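Local coordinates for DUF3299 domain-containing protein (Pseudomonas aeruginosa, PDB 4HSP), which is of unknown function but belongs to the DUF3299 family and forms a curled beta-sheet domain consistent with that family's membership of the OB clan, at residues V100-G105 / M137-V142; E56-G61 / P114-G119; P22-D27 / H88-P93; Q10-G15 / S94-Y99. All blocks are in the same frame, centred on the assembly; numbering follows the deposited sequence.

Contact 1 (V100-G105 / M137-V142)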
loop_
_atom_site.group_PDB
_atom_site.type_symbol
_atom_site.label_atom_id
_atom_site.label_comp_id
_atom_site.label_asym_id
_atom_site.label_seq_id
_atom_site.Cartn_x
_atom_site.Cartn_y
_atom_site.Cartn_z
ATOM N N VAL A 100 14.950 -14.640 7.472
ATOM C CA VAL A 100 14.837 -14.147 8.849
ATOM C C VAL A 100 13.658 -14.824 9.568
ATOM O O VAL A 100 12.605 -15.002 8.969
ATOM C CB VAL A 100 14.690 -12.597 8.882
ATOM C CG1 VAL A 100 14.782 -12.043 10.298
ATOM C CG2 VAL A 100 15.696 -11.922 7.977
ATOM N N LYS A 101 13.880 -15.211 10.853
ATOM C CA LYS A 101 12.925 -15.738 11.848
ATOM C C LYS A 101 12.926 -14.750 13.026
ATOM O O LYS A 101 14.006 -14.384 13.501
ATOM C CB LYS A 101 13.280 -17.173 12.327
ATOM C CG LYS A 101 13.044 -18.264 11.288
ATOM C CD LYS A 101 13.137 -19.666 11.886
ATOM C CE LYS A 101 13.178 -20.744 10.816
ATOM N NZ LYS A 101 13.149 -22.127 11.382
ATOM N N THR A 102 11.748 -14.254 13.434
ATOM C CA THR A 102 11.646 -13.307 14.556
ATOM C C THR A 102 10.513 -13.720 15.547
ATOM O O THR A 102 9.413 -14.101 15.126
ATOM C CB THR A 102 11.492 -11.841 14.062
ATOM O OG1 THR A 102 11.492 -10.955 15.185
ATOM C CG2 THR A 102 10.242 -11.598 13.228
ATOM N N ALA A 103 10.798 -13.640 16.848
ATOM C CA ALA A 103 9.807 -13.918 17.892
ATOM C C ALA A 103 8.861 -12.709 18.025
ATOM O O ALA A 103 7.651 -12.887 18.170
ATOM C CB ALA A 103 10.489 -14.234 19.215
ATOM N N LYS A 104 9.420 -11.483 17.950
ATOM C CA LYS A 104 8.691 -10.209 17.943
ATOM C C LYS A 104 8.337 -9.930 16.478
ATOM O O LYS A 104 9.196 -9.456 15.702
ATOM C CB LYS A 104 9.533 -9.047 18.549
ATOM C CG LYS A 104 10.083 -9.246 19.956
ATOM C CD LYS A 104 11.187 -8.223 20.260
ATOM C CE LYS A 104 11.557 -8.201 21.725
ATOM N NZ LYS A 104 12.588 -7.173 22.020
ATOM N N GLY A 105 7.115 -10.300 16.096
ATOM C CA GLY A 105 6.638 -10.157 14.725
ATOM C C GLY A 105 6.494 -8.736 14.219
ATOM O O GLY A 105 6.511 -7.783 15.001
HETATM N N MSE A 137 19.080 -15.415 9.585
HETATM C CA MSE A 137 19.131 -14.514 10.728
HETATM C C MSE A 137 17.978 -14.799 11.694
HETATM O O MSE A 137 16.826 -14.986 11.292
HETATM C CB MSE A 137 19.090 -13.064 10.244
HETATM C CG MSE A 137 19.299 -12.006 11.303
HETATM SE SE MSE A 137 20.015 -10.398 10.421
HETATM C CE MSE A 137 21.573 -10.320 11.373
ATOM N N GLN A 138 18.320 -14.867 12.969
ATOM C CA GLN A 138 17.393 -14.981 14.072
ATOM C C GLN A 138 17.381 -13.582 14.640
ATOM O O GLN A 138 18.332 -13.175 15.309
ATOM C CB GLN A 138 17.847 -16.066 15.064
ATOM C CG GLN A 138 16.856 -16.335 16.193
ATOM C CD GLN A 138 15.516 -16.852 15.715
ATOM O OE1 GLN A 138 15.433 -17.807 14.935
ATOM N NE2 GLN A 138 14.435 -16.236 16.195
ATOM N N ALA A 139 16.396 -12.794 14.235
ATOM C CA ALA A 139 16.316 -11.397 14.613
ATOM C C ALA A 139 15.959 -11.168 16.097
ATOM O O ALA A 139 15.056 -11.814 16.644
ATOM C CB ALA A 139 15.322 -10.671 13.727
ATOM N N SER A 140 16.685 -10.212 16.716
ATOM C CA SER A 140 16.519 -9.664 18.066
ATOM C C SER A 140 15.637 -8.419 17.987
ATOM O O SER A 140 14.908 -8.101 18.935
ATOM C CB SER A 140 17.874 -9.258 18.663
ATOM O OG SER A 140 18.947 -10.140 18.374
ATOM N N LYS A 141 15.759 -7.679 16.857
ATOM C CA LYS A 141 15.070 -6.422 16.610
ATOM C C LYS A 141 14.826 -6.199 15.120
ATOM O O LYS A 141 15.714 -6.415 14.285
ATOM C CB LYS A 141 15.926 -5.284 17.173
ATOM C CG LYS A 141 15.214 -3.985 17.489
ATOM C CD LYS A 141 16.270 -2.912 17.782
ATOM C CE LYS A 141 15.780 -1.730 18.581
ATOM N NZ LYS A 141 16.715 -0.578 18.458
ATOM N N VAL A 142 13.597 -5.786 14.804
ATOM C CA VAL A 142 13.118 -5.395 13.480
ATOM C C VAL A 142 12.488 -4.035 13.700
ATOM O O VAL A 142 11.504 -3.913 14.424
ATOM C CB VAL A 142 12.191 -6.399 12.769
ATOM C CG1 VAL A 142 11.911 -5.933 11.338
ATOM C CG2 VAL A 142 12.811 -7.797 12.763
#
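Parallel strand pairing within a curled sheet, consistent with an OB-like fold, is exemplified by Val100 and Lys101 lying beside Met137 and Gln138 on strands 98-102 and 132-144. Lys101 supplies both ends of the pairing: its N donates to Met137 O at 3.0 Å and its O accepts from Ala139 N at 3.0 Å, so both bonds straddle Gln138 as parallel register demands. The short strand axes diverge by 26°, the twist of a curving sheet. On the face shared with Phe77 and Val117, Val100 places CG1 anti to the backbone N (chi1 -171°), which swings this methyl over the neighbouring strand to meet Ala139 CB at 3.7 Å. The other face is more polar. Here Gln138 bends at chi2 and folds its amide back over Lys101, with OE1 3.4 Å from Lys101 CB; NE2 comes near Lys101 O at too poor an angle to bond. The extended Lys101 chain meanwhile carries its ammonium away from Gln138. Where strand 98-102 gives way to a corner, Thr102 OG1 donates to Lys104 O at 2.8 Å, approaching from 51° above the carbonyl plane.

Contact 2 (E56-G61 / P114-G119). With SO4 (sulfate ion), chain B.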
loop_
_atom_site.group_PDB
_atom_site.type_symbol
_atom_site.label_atom_id
_atom_site.label_comp_id
_atom_site.label_asym_id
_atom_site.label_seq_id
_atom_site.Cartn_x
_atom_site.Cartn_y
_atom_site.Cartn_z
ATOM N N GLU A 56 26.886 -11.086 15.207
ATOM C CA GLU A 56 25.711 -10.280 15.542
ATOM C C GLU A 56 25.710 -9.188 14.486
ATOM O O GLU A 56 26.636 -8.387 14.447
ATOM C CB GLU A 56 25.811 -9.734 16.992
ATOM C CG GLU A 56 24.501 -9.672 17.767
ATOM C CD GLU A 56 23.759 -10.984 17.973
ATOM O OE1 GLU A 56 24.418 -12.046 18.085
ATOM O OE2 GLU A 56 22.508 -10.940 18.050
ATOM N N ALA A 57 24.767 -9.219 13.555
ATOM C CA ALA A 57 24.770 -8.261 12.433
ATOM C C ALA A 57 23.518 -7.391 12.374
ATOM O O ALA A 57 22.532 -7.675 13.039
ATOM C CB ALA A 57 24.947 -9.000 11.112
ATOM N N LYS A 58 23.581 -6.321 11.580
ATOM C CA LYS A 58 22.509 -5.348 11.360
ATOM C C LYS A 58 22.514 -5.011 9.862
ATOM O O LYS A 58 23.534 -4.603 9.301
ATOM C CB LYS A 58 22.753 -4.125 12.257
ATOM C CG LYS A 58 21.807 -2.955 12.097
ATOM C CD LYS A 58 22.462 -1.734 12.736
ATOM C CE LYS A 58 21.526 -0.574 12.914
ATOM N NZ LYS A 58 22.248 0.601 13.457
ATOM N N LEU A 59 21.402 -5.243 9.207
ATOM C CA LEU A 59 21.316 -5.023 7.769
ATOM C C LEU A 59 20.011 -4.308 7.401
ATOM O O LEU A 59 18.978 -4.620 8.011
ATOM C CB LEU A 59 21.386 -6.418 7.123
ATOM C CG LEU A 59 21.610 -6.596 5.635
ATOM C CD1 LEU A 59 22.892 -5.914 5.140
ATOM C CD2 LEU A 59 21.666 -8.084 5.330
ATOM N N PRO A 60 20.021 -3.323 6.451
ATOM C CA PRO A 60 18.746 -2.680 6.054
ATOM C C PRO A 60 18.101 -3.421 4.877
ATOM O O PRO A 60 18.789 -4.093 4.102
ATOM C CB PRO A 60 19.193 -1.279 5.654
ATOM C CG PRO A 60 20.585 -1.508 5.068
ATOM C CD PRO A 60 21.148 -2.785 5.650
ATOM N N GLY A 61 16.797 -3.292 4.724
ATOM C CA GLY A 61 16.127 -3.943 3.605
ATOM C C GLY A 61 14.615 -3.941 3.647
ATOM O O GLY A 61 14.011 -3.310 4.507
ATOM N N PRO A 114 11.279 0.372 4.363
ATOM C CA PRO A 114 12.408 -0.495 4.688
ATOM C C PRO A 114 12.554 -0.599 6.200
ATOM O O PRO A 114 12.000 0.218 6.952
ATOM C CB PRO A 114 13.599 0.205 4.027
ATOM C CG PRO A 114 13.190 1.621 3.858
ATOM C CD PRO A 114 11.733 1.767 4.156
ATOM N N PHE A 115 13.285 -1.615 6.638
ATOM C CA PHE A 115 13.573 -1.877 8.042
ATOM C C PHE A 115 15.036 -2.142 8.280
ATOM O O PHE A 115 15.758 -2.441 7.345
ATOM C CB PHE A 115 12.801 -3.118 8.512
ATOM C CG PHE A 115 11.314 -2.936 8.617
ATOM C CD1 PHE A 115 10.496 -3.082 7.497
ATOM C CD2 PHE A 115 10.721 -2.651 9.838
ATOM C CE1 PHE A 115 9.117 -2.902 7.592
ATOM C CE2 PHE A 115 9.341 -2.464 9.928
ATOM C CZ PHE A 115 8.551 -2.590 8.802
ATOM N N TRP A 116 15.456 -2.038 9.546
ATOM C CA TRP A 116 16.726 -2.487 10.104
ATOM C C TRP A 116 16.441 -3.841 10.774
ATOM O O TRP A 116 15.548 -3.926 11.617
ATOM C CB TRP A 116 17.317 -1.482 11.132
ATOM C CG TRP A 116 17.915 -0.255 10.523
ATOM C CD1 TRP A 116 17.396 1.010 10.534
ATOM C CD2 TRP A 116 19.115 -0.192 9.745
ATOM N NE1 TRP A 116 18.170 1.844 9.761
ATOM C CE2 TRP A 116 19.239 1.134 9.271
ATOM C CE3 TRP A 116 20.100 -1.134 9.393
ATOM C CZ2 TRP A 116 20.329 1.551 8.501
ATOM C CZ3 TRP A 116 21.173 -0.722 8.619
ATOM C CH2 TRP A 116 21.264 0.596 8.151
ATOM N N VAL A 117 17.126 -4.903 10.341
ATOM C CA VAL A 117 17.007 -6.226 10.966
ATOM C C VAL A 117 18.348 -6.525 11.692
ATOM O O VAL A 117 19.386 -6.641 11.040
ATOM C CB VAL A 117 16.612 -7.373 9.989
ATOM C CG1 VAL A 117 16.566 -8.701 10.729
ATOM C CG2 VAL A 117 15.285 -7.097 9.287
ATOM N N GLU A 118 18.309 -6.641 13.016
ATOM C CA GLU A 118 19.452 -6.980 13.872
ATOM C C GLU A 118 19.266 -8.359 14.439
ATOM O O GLU A 118 18.160 -8.686 14.876
ATOM C CB GLU A 118 19.576 -5.988 15.056
ATOM C CG GLU A 118 19.622 -4.521 14.662
ATOM C CD GLU A 118 19.637 -3.530 15.808
ATOM O OE1 GLU A 118 20.062 -3.915 16.922
ATOM O OE2 GLU A 118 19.251 -2.358 15.587
ATOM N N GLY A 119 20.345 -9.121 14.547
ATOM C CA GLY A 119 20.291 -10.444 15.167
ATOM C C GLY A 119 21.480 -11.324 14.872
ATOM O O GLY A 119 22.451 -10.865 14.293
HETATM S S SO4 B . 30.450 -11.191 17.176
HETATM O O1 SO4 B . 29.600 -10.599 18.214
HETATM O O2 SO4 B . 29.909 -10.724 15.914
HETATM O O3 SO4 B . 31.840 -10.728 17.251
HETATM O O4 SO4 B . 30.389 -12.651 17.288
#
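Lys58 and Trp116 illustrate how an antiparallel ladder in a curled beta-sheet can be reinforced from one of its faces. Strands 55-68 and 115-118 are joined by six backbone hydrogen bonds, paired at Ala57 with Gly119, Leu59 with Val117 and Gly61 with Phe115. Lys58 lies between the first two of these couples, in a non-hydrogen-bonded pair with Glu118. Its CB faces Glu118 CG at 4.0 Å. With CG anti to the backbone N (chi1 175°) the chain runs outward alongside Glu118, and Lys58 CG touches both neighbours, 3.7 Å from Glu118 CG and 3.7 Å from Trp116 CE3. CD stays 4.1 Å from Trp116 CE3. CE then sits over the six-membered ring, displaced toward its rim, in a CH-pi contact. At the tip, NZ lies 5.0 Å from the centroid of that ring and only 12° off its normal, a cation-pi arrangement; the Glu118 carboxylate is nearby without a salt bridge and may add a modest favourable field.

The opposite face of the indole receives Pro60 CB, 3.8 Å from the same centroid, so the ring is clasped between lysine and proline. His26 of the second subunit meets Trp116 edge-to-face, bringing this clasp into the subunit interface. At the Ala57-Gly119 end of the ladder sits a sulfate, probably from the crystallisation liquor and also held by Arg4 NH1; Glu56 N donates to its O2 at 3.1 Å.

Contact 3 (P22-D27 / H88-P93)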
loop_
_atom_site.group_PDB
_atom_site.type_symbol
_atom_site.label_atom_id
_atom_site.label_comp_id
_atom_site.label_asym_id
_atom_site.label_seq_id
_atom_site.Cartn_x
_atom_site.Cartn_y
_atom_site.Cartn_z
ATOM N N PRO A 22 18.279 -4.352 -10.565
ATOM C CA PRO A 22 17.053 -4.712 -9.838
ATOM C C PRO A 22 15.801 -4.643 -10.724
ATOM O O PRO A 22 14.795 -5.244 -10.356
ATOM C CB PRO A 22 17.002 -3.671 -8.706
ATOM C CG PRO A 22 18.385 -3.175 -8.573
ATOM C CD PRO A 22 18.867 -3.125 -10.001
ATOM N N LEU A 23 15.857 -3.899 -11.865
ATOM C CA LEU A 23 14.789 -3.782 -12.858
ATOM C C LEU A 23 15.266 -4.362 -14.171
ATOM O O LEU A 23 15.825 -3.610 -14.977
ATOM C CB LEU A 23 14.365 -2.324 -13.069
ATOM C CG LEU A 23 13.382 -1.733 -12.098
ATOM C CD1 LEU A 23 13.442 -0.232 -12.171
ATOM C CD2 LEU A 23 11.958 -2.264 -12.366
ATOM N N PRO A 24 15.088 -5.687 -14.408
ATOM C CA PRO A 24 15.575 -6.293 -15.663
ATOM C C PRO A 24 15.019 -5.683 -16.949
ATOM O O PRO A 24 13.894 -5.212 -16.987
ATOM C CB PRO A 24 15.096 -7.748 -15.572
ATOM C CG PRO A 24 14.809 -7.984 -14.200
ATOM C CD PRO A 24 14.487 -6.702 -13.524
ATOM N N ILE A 25 15.787 -5.784 -18.028
ATOM C CA ILE A 25 15.358 -5.354 -19.351
ATOM C C ILE A 25 14.134 -6.181 -19.742
ATOM O O ILE A 25 13.956 -7.304 -19.243
ATOM C CB ILE A 25 16.486 -5.431 -20.404
ATOM C CG1 ILE A 25 17.098 -6.837 -20.486
ATOM C CG2 ILE A 25 17.539 -4.343 -20.144
ATOM C CD1 ILE A 25 17.789 -7.151 -21.873
ATOM N N HIS A 26 13.277 -5.593 -20.562
ATOM C CA HIS A 26 12.005 -6.140 -21.005
ATOM C C HIS A 26 12.103 -7.574 -21.533
ATOM O O HIS A 26 11.318 -8.427 -21.124
ATOM C CB HIS A 26 11.419 -5.231 -22.088
ATOM C CG HIS A 26 10.115 -5.701 -22.622
ATOM N ND1 HIS A 26 8.936 -5.462 -21.945
ATOM C CD2 HIS A 26 9.841 -6.353 -23.779
ATOM C CE1 HIS A 26 7.976 -5.958 -22.711
ATOM N NE2 HIS A 26 8.479 -6.531 -23.816
ATOM N N ASP A 27 13.042 -7.833 -22.438
ATOM C CA ASP A 27 13.178 -9.164 -23.011
ATOM C C ASP A 27 13.537 -10.216 -21.943
ATOM O O ASP A 27 12.983 -11.306 -21.983
ATOM C CB ASP A 27 14.181 -9.142 -24.160
ATOM C CG ASP A 27 13.678 -8.391 -25.390
ATOM O OD1 ASP A 27 12.450 -8.089 -25.456
ATOM O OD2 ASP A 27 14.495 -8.137 -26.303
ATOM N N HIS A 88 7.204 -8.253 -7.839
ATOM C CA HIS A 88 7.063 -7.370 -8.993
ATOM C C HIS A 88 8.215 -7.510 -9.987
ATOM O O HIS A 88 8.029 -7.253 -11.172
ATOM C CB HIS A 88 6.912 -5.914 -8.532
ATOM C CG HIS A 88 5.645 -5.670 -7.758
ATOM N ND1 HIS A 88 5.654 -4.981 -6.552
ATOM C CD2 HIS A 88 4.373 -6.040 -8.040
ATOM C CE1 HIS A 88 4.398 -4.953 -6.149
ATOM N NE2 HIS A 88 3.594 -5.590 -7.008
ATOM N N VAL A 89 9.376 -7.944 -9.513
ATOM C CA VAL A 89 10.575 -8.196 -10.310
ATOM C C VAL A 89 11.129 -9.559 -9.901
ATOM O O VAL A 89 10.814 -10.003 -8.793
ATOM C CB VAL A 89 11.656 -7.076 -10.125
ATOM C CG1 VAL A 89 11.250 -5.760 -10.807
ATOM C CG2 VAL A 89 11.998 -6.862 -8.652
ATOM N N PRO A 90 12.020 -10.199 -10.699
ATOM C CA PRO A 90 12.603 -11.491 -10.271
ATOM C C PRO A 90 13.351 -11.450 -8.934
ATOM O O PRO A 90 13.878 -10.406 -8.556
ATOM C CB PRO A 90 13.593 -11.822 -11.397
ATOM C CG PRO A 90 13.056 -11.130 -12.581
ATOM C CD PRO A 90 12.453 -9.848 -12.066
ATOM N N PRO A 91 13.443 -12.590 -8.211
ATOM C CA PRO A 91 14.210 -12.601 -6.950
ATOM C C PRO A 91 15.678 -12.180 -7.125
ATOM O O PRO A 91 16.279 -12.488 -8.173
ATOM C CB PRO A 91 14.167 -14.079 -6.526
ATOM C CG PRO A 91 13.048 -14.660 -7.232
ATOM C CD PRO A 91 12.877 -13.922 -8.506
ATOM N N PRO A 92 16.305 -11.542 -6.097
ATOM C CA PRO A 92 17.753 -11.231 -6.188
ATOM C C PRO A 92 18.609 -12.509 -6.146
ATOM O O PRO A 92 18.060 -13.567 -5.804
ATOM C CB PRO A 92 18.018 -10.386 -4.921
ATOM C CG PRO A 92 16.708 -10.061 -4.351
ATOM C CD PRO A 92 15.756 -11.133 -4.788
ATOM N N PRO A 93 19.944 -12.467 -6.420
ATOM C CA PRO A 93 20.779 -13.677 -6.210
ATOM C C PRO A 93 20.718 -14.121 -4.741
ATOM O O PRO A 93 20.425 -13.291 -3.873
ATOM C CB PRO A 93 22.183 -13.213 -6.594
ATOM C CG PRO A 93 21.975 -11.999 -7.396
ATOM C CD PRO A 93 20.784 -11.324 -6.826
HETATM O O HOH W 1 15.219 -8.046 -9.996
#
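Val89 packs against Pro22 O, and this proline-rich meeting of two irregular segments shows how they can associate without a shared ladder. The tight part is small and mostly apolar, gathered round Pro22 O: Val89 CB and both its methyls surround that oxygen, CG1 at 3.6 Å. With CG1 anti to the carbonyl carbon (chi1 -72°), the same methyl also meets Leu23 CD2 at 3.9 Å. Leu23 starts out pointing away from Val89, yet its far end returns to make that touch. Next to it the rings of Pro24 and Pro90 meet through their leading carbons, Pro24 CG standing 3.7 Å from Pro90 CD.

The looser part is bridged by one water, which donates to Pro22 O at 2.9 Å and to Pro90 O at 3.1 Å. Beyond Pro24 the chain leaves the loop 88-93 altogether: Ile25 takes the N-cap position of helix 26-34 and is exposed. This departing end also meets the second subunit, with Pro24 O accepting a hydrogen bond from Tyr145 OH of that subunit and His26 N bonding its Glu5 OE2.

Pro22 O and Pro90 O are both acceptors and cannot bond each other, which implies that any polar link between these two carbonyls has to come through a donor brought from outside, here the water.

Contact 4 (Q10-G15 / S94-Y99). With EDO (1,2-ethanediol), chain E; EDO (1,2-ethanediol), chain H; EDO (1,2-ethanediol), chain G; EDO (1,2-ethanediol), chain D.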
loop_
_atom_site.group_PDB
_atom_site.type_symbol
_atom_site.label_atom_id
_atom_site.label_comp_id
_atom_site.label_asym_id
_atom_site.label_seq_id
_atom_site.Cartn_x
_atom_site.Cartn_y
_atom_site.Cartn_z
ATOM N N GLN A 10 28.740 -6.367 1.157
ATOM C CA GLN A 10 29.607 -7.161 2.048
ATOM C C GLN A 10 29.148 -8.638 2.076
ATOM O O GLN A 10 29.843 -9.498 2.625
ATOM C CB GLN A 10 29.621 -6.587 3.464
ATOM C CG GLN A 10 30.358 -5.260 3.622
ATOM C CD GLN A 10 30.236 -4.760 5.035
ATOM O OE1 GLN A 10 29.374 -3.951 5.364
ATOM N NE2 GLN A 10 31.053 -5.276 5.921
ATOM N N LEU A 11 27.990 -8.931 1.452
ATOM C CA LEU A 11 27.441 -10.275 1.404
ATOM C C LEU A 11 27.867 -10.976 0.123
ATOM O O LEU A 11 27.576 -12.154 -0.045
ATOM C CB LEU A 11 25.904 -10.221 1.541
ATOM C CG LEU A 11 25.316 -10.377 2.951
ATOM C CD1 LEU A 11 25.900 -9.346 3.954
ATOM C CD2 LEU A 11 23.814 -10.325 2.897
ATOM N N ILE A 12 28.583 -10.266 -0.758
ATOM C CA ILE A 12 29.113 -10.805 -2.004
ATOM C C ILE A 12 30.625 -10.986 -1.833
ATOM O O ILE A 12 31.338 -9.992 -1.641
ATOM C CB ILE A 12 28.763 -9.959 -3.264
ATOM C CG1 ILE A 12 27.231 -9.808 -3.444
ATOM C CG2 ILE A 12 29.378 -10.606 -4.501
ATOM C CD1 ILE A 12 26.821 -8.812 -4.409
ATOM N N PRO A 13 31.139 -12.241 -1.894
ATOM C CA PRO A 13 32.583 -12.450 -1.739
ATOM C C PRO A 13 33.387 -11.876 -2.900
ATOM O O PRO A 13 32.856 -11.645 -3.987
ATOM C CB PRO A 13 32.713 -13.974 -1.676
ATOM C CG PRO A 13 31.560 -14.487 -2.288
ATOM C CD PRO A 13 30.443 -13.529 -2.063
ATOM N N ALA A 14 34.660 -11.598 -2.634
ATOM C CA ALA A 14 35.622 -11.084 -3.601
ATOM C C ALA A 14 35.721 -12.064 -4.777
ATOM O O ALA A 14 35.899 -13.273 -4.559
ATOM C CB ALA A 14 36.971 -10.914 -2.919
ATOM N N GLY A 15 35.513 -11.544 -5.987
ATOM C CA GLY A 15 35.573 -12.332 -7.213
ATOM C C GLY A 15 34.233 -12.822 -7.718
ATOM O O GLY A 15 34.096 -13.125 -8.915
ATOM N N SER A 94 20.962 -15.417 -4.460
ATOM C CA SER A 94 20.819 -15.988 -3.105
ATOM C C SER A 94 21.777 -15.387 -2.053
ATOM O O SER A 94 21.595 -15.628 -0.852
ATOM C CB SER A 94 20.972 -17.503 -3.140
ATOM O OG SER A 94 22.205 -17.877 -3.718
ATOM N N ASN A 95 22.771 -14.610 -2.485
ATOM C CA ASN A 95 23.723 -13.969 -1.573
ATOM C C ASN A 95 23.327 -12.497 -1.371
ATOM O O ASN A 95 24.085 -11.717 -0.797
ATOM C CB ASN A 95 25.171 -14.132 -2.043
ATOM C CG ASN A 95 25.503 -13.575 -3.402
ATOM O OD1 ASN A 95 24.648 -13.058 -4.124
ATOM N ND2 ASN A 95 26.767 -13.709 -3.804
ATOM N N GLN A 96 22.104 -12.150 -1.820
ATOM C CA GLN A 96 21.469 -10.837 -1.674
ATOM C C GLN A 96 20.067 -11.061 -1.057
ATOM O O GLN A 96 19.138 -10.297 -1.277
ATOM C CB GLN A 96 21.434 -10.056 -3.024
ATOM C CG GLN A 96 22.819 -9.654 -3.596
ATOM C CD GLN A 96 23.530 -8.561 -2.823
ATOM O OE1 GLN A 96 23.440 -7.374 -3.163
ATOM N NE2 GLN A 96 24.295 -8.936 -1.791
ATOM N N ILE A 97 19.943 -12.143 -0.269
ATOM C CA ILE A 97 18.734 -12.540 0.466
ATOM C C ILE A 97 19.151 -13.134 1.812
ATOM O O ILE A 97 20.077 -13.936 1.870
ATOM C CB ILE A 97 17.806 -13.552 -0.296
ATOM C CG1 ILE A 97 17.606 -13.193 -1.794
ATOM C CG2 ILE A 97 16.457 -13.727 0.452
ATOM C CD1 ILE A 97 16.608 -14.089 -2.583
ATOM N N VAL A 98 18.444 -12.752 2.878
ATOM C CA VAL A 98 18.560 -13.307 4.220
ATOM C C VAL A 98 17.184 -13.893 4.618
ATOM O O VAL A 98 16.182 -13.181 4.570
ATOM C CB VAL A 98 19.053 -12.263 5.267
ATOM C CG1 VAL A 98 19.296 -12.915 6.621
ATOM C CG2 VAL A 98 20.305 -11.529 4.779
ATOM N N TYR A 99 17.144 -15.174 5.002
ATOM C CA TYR A 99 15.945 -15.807 5.555
ATOM C C TYR A 99 15.933 -15.447 7.050
ATOM O O TYR A 99 16.842 -15.833 7.790
ATOM C CB TYR A 99 15.977 -17.326 5.323
ATOM C CG TYR A 99 14.708 -18.073 5.673
ATOM C CD1 TYR A 99 14.417 -18.420 6.992
ATOM C CD2 TYR A 99 13.857 -18.547 4.671
ATOM C CE1 TYR A 99 13.263 -19.141 7.316
ATOM C CE2 TYR A 99 12.714 -19.290 4.979
ATOM C CZ TYR A 99 12.416 -19.578 6.305
ATOM O OH TYR A 99 11.285 -20.311 6.600
HETATM C C1 EDO E . 35.636 -13.834 0.371
HETATM O O1 EDO E . 35.503 -12.401 0.503
HETATM C C2 EDO E . 34.648 -14.579 1.340
HETATM O O2 EDO E . 34.594 -16.002 1.150
HETATM C C1 EDO H . 35.462 -6.979 -4.883
HETATM O O1 EDO H . 35.198 -7.571 -3.604
HETATM C C2 EDO H . 35.818 -8.038 -5.977
HETATM O O2 EDO H . 34.646 -8.674 -6.499
HETATM C C1 EDO G . 32.929 -6.502 -0.271
HETATM O O1 EDO G . 32.466 -5.271 0.295
HETATM C C2 EDO G . 33.049 -7.632 0.802
HETATM O O2 EDO G . 33.197 -8.905 0.167
HETATM C C1 EDO D . 28.651 0.268 7.618
HETATM O O1 EDO D . 29.381 1.068 8.529
HETATM C C2 EDO D . 29.619 -0.437 6.649
HETATM O O2 EDO D . 29.732 -1.804 7.010
#
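Ile12 has CG1 anti to its carbonyl carbon (chi1 -58°), with CD1 extended beyond, and this arm reaches the amide of Gln96, whose chain bends at chi2 (-71°) and so turns the amide back across it. The two side chains cross at about a right angle, Gln96 NE2 lying 3.5 Å from Ile12 CG1 and Gln96 CD 3.7 Å from Ile12 CD1. The amide is fixed by polar bonds on its nitrogen, since NE2 donates to Asn95 O at 3.0 Å, nearly within its own amide plane, and also to Trp8 O. Leu11 CB lies 3.3 Å from the same Asn95 O. Asn95 brings its ND2 to 3.9 Å from Ile12 CG1, while the hydrogen bond of that amide nitrogen goes to Pro47 O. Ile12 O accepts from O2 of the ethanediol of chain G at 2.8 Å, a molecule probably left by crystallisation. Leu11 to Pro13 thus pack against the residues leading into strand 98-102: Leu11 CD2 reaches Val98 CG2 at 4.2 Å, both side chains rest on Leu59 of strand 55-68, and Tyr135 of strand 132-144 bonds Leu11 O through its hydroxyl.

From the N terminus the chain lays down 10-15, 22-27 and 56-61 before any contact closes. Loop 88-93 returns to 22-27 and closes contact 3; 94-99 then closes contact 4, whose longer loop encloses contact 3. Directly after it, 100-105 continues strand 98-102 and opens contact 1. Strand 115-118 closes contact 2, crossing contacts 3 and 4, and strand 132-144 completes contact 1, in series with both but crossing contact 2. Contacts 1 and 2 lie in one sheet, joined by Ser140 and Glu118, and contact 4 packs a loop against it; Met137 N meets Tyr99 O between contacts 1 and 4, and Leu59 connects contacts 2 and 4. Contact 3, like contact 2, touches the second subunit.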